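Local atomic coordinates of metal-dependent hydrolase (Lactobacillus plantarum, PDB entry 2F6K), a protein that probably catalyses a metal-dependent decarboxylation of aminocarboxymuconate semialdehyde, as in tryptophan breakdown, and binds manganese. Residues P98-L103 / T125-L130; T108-L113 / Y141-A146. One frame throughout, in Å; residues are numbered along the deposited sequence.

Contact 1: P98-L103 / T125-L130; sequences PIPYEL and TNSRGL
Ile99 meets Ser127 through its short branch: CG2 lies 3.9 Å from CB of Ser127, a methyl against a methylene. That branch stands anti to the backbone N of Ile99 (chi1 -73° for CG1), which turns it to the 125-130 segment. Leu130 adds a looser apolar contact, its CD1 lying 4.5 Å from Ile99 CG2. It also lies beside Pro100, though the modelled closeness of that pair is doubtful. Ser127 OG lies 3.8 Å from Ile99 O, but it is hydrogen-bonded to His60 ND1, with a weak second bond to Asn62 OD1.

Behind this first shell, a cis peptide bond before Pro100 bends the loop just ahead of helix 102-114, which has Tyr101 at its N-cap position. This loop follows strand 91-95 and the hairpin follows strand 120-124, so both lie at the C-terminal ends of adjacent parallel strands of the TIM barrel. The hairpin makes a type I' turn from Ser127 to Leu130. Gly129, at phi 112°, has no side chain, where a CB would press on the carbonyl O of Arg128. Asn126 OD1 accepts from Gly129 N at 2.9 Å in an Asx motif, the donor tilted 27° from the carbonyl plane. Val136 of a second subunit also packs on Pro100. The contact between the loop entering the helix and the hairpin is thus mainly apolar, while the hydroxyl of Ser127 and the amide of Asn126 are satisfied by partners other than the 98-103 segment.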
ATOM      1  N   PRO A  98       0.866 -13.844  21.455  1.00 30.95           N
ATOM      2  CA  PRO A  98       1.063 -12.393  21.423  1.00 29.84           C
ATOM      3  C   PRO A  98       2.009 -11.936  20.314  1.00 28.97           C
ATOM      4  O   PRO A  98       2.904 -11.120  20.537  1.00 30.31           O
ATOM      5  CB  PRO A  98       1.597 -12.095  22.821  1.00 26.83           C
ATOM      6  CG  PRO A  98       2.431 -13.296  23.099  1.00 27.23           C
ATOM      7  CD  PRO A  98       1.544 -14.436  22.620  1.00 31.56           C
ATOM      8  N   ILE A  99       1.821 -12.485  19.120  1.00 30.08           N
ATOM      9  CA  ILE A  99       2.627 -12.095  17.971  1.00 30.88           C
ATOM     10  C   ILE A  99       2.292 -10.623  17.730  1.00 32.96           C
ATOM     11  O   ILE A  99       1.154 -10.208  17.969  1.00 33.86           O
ATOM     12  CB  ILE A  99       2.252 -12.943  16.746  1.00 29.91           C
ATOM     13  CG1 ILE A  99       2.803 -14.366  16.935  1.00 29.75           C
ATOM     14  CG2 ILE A  99       2.760 -12.289  15.464  1.00 26.22           C
ATOM     15  CD1 ILE A  99       2.428 -15.340  15.829  1.00 30.52           C
ATOM     16  N   PRO A 100       3.244  -9.821  17.217  1.00 33.84           N
ATOM     17  CA  PRO A 100       4.632 -10.044  16.799  1.00 32.32           C
ATOM     18  C   PRO A 100       5.715  -9.954  17.867  1.00 32.14           C
ATOM     19  O   PRO A 100       6.872  -9.704  17.537  1.00 30.17           O
ATOM     20  CB  PRO A 100       4.830  -8.957  15.765  1.00 32.00           C
ATOM     21  CG  PRO A 100       4.184  -7.787  16.469  1.00 31.87           C
ATOM     22  CD  PRO A 100       2.874  -8.409  16.979  1.00 34.70           C
ATOM     23  N   TYR A 101       5.370 -10.140  19.133  1.00 31.56           N
ATOM     24  CA  TYR A 101       6.376 -10.035  20.181  1.00 31.52           C
ATOM     25  C   TYR A 101       7.002 -11.396  20.434  1.00 32.12           C
ATOM     26  O   TYR A 101       6.541 -12.157  21.281  1.00 35.10           O
ATOM     27  CB  TYR A 101       5.720  -9.466  21.436  1.00 32.08           C
ATOM     28  CG  TYR A 101       4.980  -8.172  21.146  1.00 35.70           C
ATOM     29  CD1 TYR A 101       5.674  -7.014  20.782  1.00 34.71           C
ATOM     30  CD2 TYR A 101       3.582  -8.121  21.163  1.00 34.57           C
ATOM     31  CE1 TYR A 101       4.999  -5.845  20.440  1.00 34.57           C
ATOM     32  CE2 TYR A 101       2.900  -6.957  20.821  1.00 30.30           C
ATOM     33  CZ  TYR A 101       3.614  -5.828  20.460  1.00 31.80           C
ATOM     34  OH  TYR A 101       2.951  -4.674  20.116  1.00 32.67           O
ATOM     35  N   GLU A 102       8.065 -11.689  19.689  1.00 30.27           N
ATOM     36  CA  GLU A 102       8.748 -12.977  19.767  1.00 30.56           C
ATOM     37  C   GLU A 102       9.001 -13.575  21.146  1.00 30.26           C
ATOM     38  O   GLU A 102       8.547 -14.677  21.432  1.00 27.11           O
ATOM     39  CB  GLU A 102      10.077 -12.925  19.014  1.00 30.98           C
ATOM     40  CG  GLU A 102      10.833 -14.245  19.051  1.00 34.39           C
ATOM     41  CD  GLU A 102      12.149 -14.197  18.300  1.00 38.82           C
ATOM     42  OE1 GLU A 102      12.970 -13.304  18.602  1.00 45.83           O
ATOM     43  OE2 GLU A 102      12.366 -15.058  17.415  1.00 38.90           O
ATOM     44  N   LEU A 103       9.732 -12.861  21.993  1.00 30.79           N
ATOM     45  CA  LEU A 103      10.053 -13.392  23.306  1.00 33.34           C
ATOM     46  C   LEU A 103       8.807 -13.663  24.132  1.00 32.59           C
ATOM     47  O   LEU A 103       8.725 -14.675  24.830  1.00 33.39           O
ATOM     48  CB  LEU A 103      10.994 -12.442  24.057  1.00 37.74           C
ATOM     49  CG  LEU A 103      11.967 -13.149  25.008  1.00 43.93           C
ATOM     50  CD1 LEU A 103      12.748 -14.197  24.221  1.00 45.96           C
ATOM     51  CD2 LEU A 103      12.927 -12.142  25.647  1.00 44.50           C
ATOM     52  N   THR A 125      -2.357 -15.659   9.738  1.00 27.80           N
ATOM     53  CA  THR A 125      -1.518 -15.744   8.553  1.00 26.26           C
ATOM     54  C   THR A 125      -0.600 -14.538   8.593  1.00 26.35           C
ATOM     55  O   THR A 125       0.569 -14.623   8.223  1.00 29.72           O
ATOM     56  CB  THR A 125      -2.359 -15.716   7.276  1.00 28.69           C
ATOM     57  OG1 THR A 125      -3.359 -14.698   7.391  1.00 27.57           O
ATOM     58  CG2 THR A 125      -3.029 -17.072   7.057  1.00 27.02           C
ATOM     59  N   ASN A 126      -1.136 -13.410   9.053  1.00 24.31           N
ATOM     60  CA  ASN A 126      -0.346 -12.186   9.190  1.00 26.09           C
ATOM     61  C   ASN A 126      -0.966 -11.339  10.285  1.00 24.97           C
ATOM     62  O   ASN A 126      -2.194 -11.271  10.410  1.00 27.51           O
ATOM     63  CB  ASN A 126      -0.305 -11.390   7.881  1.00 25.94           C
ATOM     64  CG  ASN A 126      -1.330 -10.267   7.843  1.00 28.45           C
ATOM     65  OD1 ASN A 126      -1.178  -9.239   8.509  1.00 26.23           O
ATOM     66  ND2 ASN A 126      -2.383 -10.462   7.065  1.00 28.19           N
ATOM     67  N   SER A 127      -0.116 -10.725  11.096  1.00 23.68           N
ATOM     68  CA  SER A 127      -0.579  -9.869  12.172  1.00 25.68           C
ATOM     69  C   SER A 127      -0.074  -8.492  11.806  1.00 27.88           C
ATOM     70  O   SER A 127       1.120  -8.219  11.906  1.00 26.27           O
ATOM     71  CB  SER A 127       0.010 -10.322  13.509  1.00 27.72           C
ATOM     72  OG  SER A 127      -0.453  -9.508  14.573  1.00 27.84           O
ATOM     73  N   ARG A 128      -0.989  -7.641  11.349  1.00 29.09           N
ATOM     74  CA  ARG A 128      -0.649  -6.283  10.928  1.00 29.58           C
ATOM     75  C   ARG A 128       0.600  -6.221  10.054  1.00 29.36           C
ATOM     76  O   ARG A 128       1.389  -5.285  10.170  1.00 28.74           O
ATOM     77  CB  ARG A 128      -0.453  -5.347  12.135  1.00 28.86           C
ATOM     78  CG  ARG A 128      -1.739  -4.978  12.879  1.00 30.44           C
ATOM     79  CD  ARG A 128      -1.488  -3.857  13.892  1.00 33.55           C
ATOM     80  NE  ARG A 128      -1.310  -2.551  13.256  1.00 39.84           N
ATOM     81  CZ  ARG A 128      -2.311  -1.763  12.863  1.00 37.95           C
ATOM     82  NH1 ARG A 128      -3.564  -2.143  13.043  1.00 38.66           N
ATOM     83  NH2 ARG A 128      -2.061  -0.592  12.294  1.00 35.05           N
ATOM     84  N   GLY A 129       0.795  -7.213   9.191  1.00 28.50           N
ATOM     85  CA  GLY A 129       1.955  -7.167   8.317  1.00 29.48           C
ATOM     86  C   GLY A 129       3.049  -8.190   8.551  1.00 30.21           C
ATOM     87  O   GLY A 129       3.889  -8.405   7.675  1.00 31.16           O
ATOM     88  N   LEU A 130       3.077  -8.799   9.733  1.00 29.70           N
ATOM     89  CA  LEU A 130       4.076  -9.823  10.009  1.00 30.35           C
ATOM     90  C   LEU A 130       3.435 -11.159   9.633  1.00 28.97           C
ATOM     91  O   LEU A 130       2.573 -11.667  10.350  1.00 27.55           O
ATOM     92  CB  LEU A 130       4.475  -9.822  11.489  1.00 31.85           C
ATOM     93  CG  LEU A 130       5.731 -10.648  11.821  1.00 36.47           C
ATOM     94  CD1 LEU A 130       6.156 -10.400  13.255  1.00 36.62           C
ATOM     95  CD2 LEU A 130       5.458 -12.123  11.601  1.00 36.44           C
TER

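Contact 2: T108-L113 / Y141-A146; sequences TVQQAL and YQELDA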
ATOM      1  N   THR A 108       4.315 -17.596  25.935  1.00 30.41           N
ATOM      2  CA  THR A 108       2.936 -18.068  25.864  1.00 30.41           C
ATOM      3  C   THR A 108       2.852 -19.513  25.386  1.00 30.59           C
ATOM      4  O   THR A 108       1.989 -20.275  25.842  1.00 28.02           O
ATOM      5  CB  THR A 108       2.079 -17.186  24.935  1.00 31.48           C
ATOM      6  OG1 THR A 108       2.035 -15.853  25.457  1.00 29.67           O
ATOM      7  CG2 THR A 108       0.654 -17.728  24.853  1.00 28.42           C
ATOM      8  N   VAL A 109       3.741 -19.883  24.465  1.00 28.59           N
ATOM      9  CA  VAL A 109       3.777 -21.247  23.947  1.00 30.33           C
ATOM     10  C   VAL A 109       4.110 -22.243  25.067  1.00 31.29           C
ATOM     11  O   VAL A 109       3.381 -23.213  25.274  1.00 31.92           O
ATOM     12  CB  VAL A 109       4.826 -21.397  22.818  1.00 30.34           C
ATOM     13  CG1 VAL A 109       4.924 -22.855  22.382  1.00 26.52           C
ATOM     14  CG2 VAL A 109       4.440 -20.520  21.634  1.00 28.62           C
ATOM     15  N   GLN A 110       5.200 -21.995  25.789  1.00 30.14           N
ATOM     16  CA  GLN A 110       5.627 -22.873  26.878  1.00 31.64           C
ATOM     17  C   GLN A 110       4.525 -23.023  27.915  1.00 32.54           C
ATOM     18  O   GLN A 110       4.159 -24.130  28.306  1.00 32.88           O
ATOM     19  CB  GLN A 110       6.878 -22.303  27.561  1.00 30.35           C
ATOM     20  CG  GLN A 110       8.019 -21.995  26.600  1.00 32.58           C
ATOM     21  CD  GLN A 110       9.188 -21.309  27.272  1.00 32.50           C
ATOM     22  OE1 GLN A 110       9.016 -20.356  28.031  1.00 31.42           O
ATOM     23  NE2 GLN A 110      10.387 -21.780  26.980  1.00 33.92           N
ATOM     24  N   GLN A 111       3.996 -21.899  28.362  1.00 31.70           N
ATOM     25  CA  GLN A 111       2.950 -21.909  29.364  1.00 33.81           C
ATOM     26  C   GLN A 111       1.668 -22.602  28.893  1.00 32.57           C
ATOM     27  O   GLN A 111       1.138 -23.475  29.576  1.00 32.90           O
ATOM     28  CB  GLN A 111       2.650 -20.471  29.766  1.00 37.91           C
ATOM     29  CG  GLN A 111       1.672 -20.325  30.893  1.00 47.38           C
ATOM     30  CD  GLN A 111       1.190 -18.898  31.025  1.00 56.42           C
ATOM     31  OE1 GLN A 111       1.978 -17.948  30.913  1.00 57.40           O
ATOM     32  NE2 GLN A 111      -0.107 -18.733  31.272  1.00 55.74           N
ATOM     33  N   ALA A 112       1.184 -22.210  27.718  1.00 31.98           N
ATOM     34  CA  ALA A 112      -0.047 -22.761  27.145  1.00 33.09           C
ATOM     35  C   ALA A 112      -0.004 -24.274  26.982  1.00 33.91           C
ATOM     36  O   ALA A 112      -0.935 -24.984  27.380  1.00 33.52           O
ATOM     37  CB  ALA A 112      -0.326 -22.110  25.785  1.00 26.64           C
ATOM     38  N   LEU A 113       1.080 -24.762  26.386  1.00 34.87           N
ATOM     39  CA  LEU A 113       1.243 -26.186  26.145  1.00 35.73           C
ATOM     40  C   LEU A 113       1.710 -26.996  27.352  1.00 36.39           C
ATOM     41  O   LEU A 113       1.196 -28.085  27.596  1.00 38.68           O
ATOM     42  CB  LEU A 113       2.197 -26.409  24.966  1.00 33.67           C
ATOM     43  CG  LEU A 113       1.733 -25.759  23.653  1.00 35.55           C
ATOM     44  CD1 LEU A 113       2.674 -26.133  22.520  1.00 30.52           C
ATOM     45  CD2 LEU A 113       0.317 -26.217  23.323  1.00 32.90           C
ATOM     46  N   TYR A 141       8.969 -20.728  16.687  1.00 32.27           N
ATOM     47  CA  TYR A 141       8.900 -21.991  15.955  1.00 33.36           C
ATOM     48  C   TYR A 141       9.655 -23.086  16.711  1.00 33.85           C
ATOM     49  O   TYR A 141       9.164 -24.207  16.855  1.00 34.74           O
ATOM     50  CB  TYR A 141       9.493 -21.844  14.545  1.00 31.86           C
ATOM     51  CG  TYR A 141       8.963 -20.666  13.767  1.00 31.48           C
ATOM     52  CD1 TYR A 141       7.639 -20.244  13.916  1.00 30.28           C
ATOM     53  CD2 TYR A 141       9.775 -19.983  12.869  1.00 27.68           C
ATOM     54  CE1 TYR A 141       7.137 -19.168  13.194  1.00 31.05           C
ATOM     55  CE2 TYR A 141       9.280 -18.908  12.135  1.00 28.67           C
ATOM     56  CZ  TYR A 141       7.961 -18.505  12.306  1.00 30.95           C
ATOM     57  OH  TYR A 141       7.465 -17.434  11.602  1.00 32.14           O
ATOM     58  N   GLN A 142      10.846 -22.752  17.201  1.00 33.38           N
ATOM     59  CA  GLN A 142      11.660 -23.713  17.937  1.00 32.65           C
ATOM     60  C   GLN A 142      10.910 -24.275  19.139  1.00 31.55           C
ATOM     61  O   GLN A 142      10.915 -25.479  19.366  1.00 30.90           O
ATOM     62  CB  GLN A 142      12.962 -23.055  18.382  1.00 30.93           C
ATOM     63  CG  GLN A 142      13.739 -22.460  17.231  1.00 34.62           C
ATOM     64  CD  GLN A 142      14.964 -21.697  17.689  1.00 37.51           C
ATOM     65  OE1 GLN A 142      14.951 -21.041  18.732  1.00 40.92           O
ATOM     66  NE2 GLN A 142      16.027 -21.764  16.900  1.00 39.47           N
ATOM     67  N   GLU A 143      10.261 -23.406  19.903  1.00 32.57           N
ATOM     68  CA  GLU A 143       9.504 -23.855  21.066  1.00 34.44           C
ATOM     69  C   GLU A 143       8.342 -24.752  20.657  1.00 35.26           C
ATOM     70  O   GLU A 143       7.958 -25.656  21.398  1.00 36.43           O
ATOM     71  CB  GLU A 143       8.962 -22.659  21.848  1.00 34.07           C
ATOM     72  CG  GLU A 143      10.011 -21.872  22.629  1.00 40.99           C
ATOM     73  CD  GLU A 143      10.759 -22.724  23.652  1.00 40.95           C
ATOM     74  OE1 GLU A 143      10.190 -23.731  24.134  1.00 43.24           O
ATOM     75  OE2 GLU A 143      11.910 -22.378  23.985  1.00 42.84           O
ATOM     76  N   LEU A 144       7.783 -24.491  19.478  1.00 34.54           N
ATOM     77  CA  LEU A 144       6.658 -25.267  18.977  1.00 33.91           C
ATOM     78  C   LEU A 144       7.115 -26.597  18.410  1.00 32.98           C
ATOM     79  O   LEU A 144       6.451 -27.614  18.589  1.00 32.84           O
ATOM     80  CB  LEU A 144       5.896 -24.474  17.907  1.00 33.97           C
ATOM     81  CG  LEU A 144       4.962 -23.369  18.416  1.00 33.35           C
ATOM     82  CD1 LEU A 144       4.564 -22.432  17.281  1.00 29.70           C
ATOM     83  CD2 LEU A 144       3.738 -24.002  19.042  1.00 30.35           C
ATOM     84  N   ASP A 145       8.252 -26.595  17.725  1.00 34.53           N
ATOM     85  CA  ASP A 145       8.762 -27.828  17.140  1.00 36.13           C
ATOM     86  C   ASP A 145       9.231 -28.791  18.229  1.00 36.32           C
ATOM     87  O   ASP A 145       9.101 -30.007  18.102  1.00 36.94           O
ATOM     88  CB  ASP A 145       9.920 -27.537  16.185  1.00 37.45           C
ATOM     89  CG  ASP A 145      10.288 -28.744  15.332  1.00 40.53           C
ATOM     90  OD1 ASP A 145       9.501 -29.118  14.437  1.00 40.83           O
ATOM     91  OD2 ASP A 145      11.361 -29.328  15.563  1.00 43.29           O
ATOM     92  N   ALA A 146       9.774 -28.243  19.307  1.00 36.22           N
ATOM     93  CA  ALA A 146      10.258 -29.076  20.398  1.00 35.33           C
ATOM     94  C   ALA A 146       9.108 -29.838  21.057  1.00 33.79           C
ATOM     95  O   ALA A 146       9.321 -30.868  21.699  1.00 33.83           O
ATOM     96  CB  ALA A 146      10.988 -28.219  21.426  1.00 31.40           C
TER
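The side-chain amide of Gln110 and the carboxylate of Glu143 meet with their planes 76° apart, close to perpendicular. NE2 of Gln110 gives a weak hydrogen bond to OE1 of Glu143 at 3.5 Å, with an N-H...O angle of 154°, while the aliphatic CG of Gln110 lies 3.7 Å from the same OE1 of Glu143. The chain of Gln110 is extended beyond CG, long enough to bring its amide over from the flank of its helix, whereas Glu143 bends at chi2. The stronger partner of OE1 is Arg147, whose NH1 forms a salt bridge with it, so the carboxylate's charge is probably balanced mainly by Arg147, four residues further along the chain.

The helices behind them run nearly parallel, 23° apart with axes 9.7 Å from each other. Such a pairing is expected of neighbouring outer helices in an amidohydrolase TIM barrel, where each follows a parallel strand: helix 102-114 comes after strand 91-95, and helix 138-145 after strand 120-124.

Deeper in the interface the contact turns apolar. Val109 CG1 packs 3.7 Å from Leu144 CD2, the two side chains crossing at about a right angle, and CB of Glu143 approaches Val109 CG1 at 4.1 Å. The compact, branched valine suits a buried place facing the other helix, where CA of Val109 lies 6.9 Å from CA of Glu143. One turn on, Leu113 CD1 reaches Leu144 CD2 at 4.2 Å, giving the leucine methyl a second apolar neighbour.

Overall arrangement
Both contacts bring the region of helix 102-114 against the part of the chain that follows strand 120-124, and their centres lie 15 Å apart. Their segments alternate along the chain: 98-103, 108-113, 125-130 and 141-146. Contact 1 joins the loop leading into that helix to a small hairpin, while contact 2 joins the helix body to helix 138-145. They touch where Pro98 CD packs against Thr108 OG1, 3.2 Å away. Together they link two successive strand-helix units of the eight-stranded parallel barrel, at the loops and on the outer helices. The manganese site of His7, His9, His154 and Asp266 is formed by other segments.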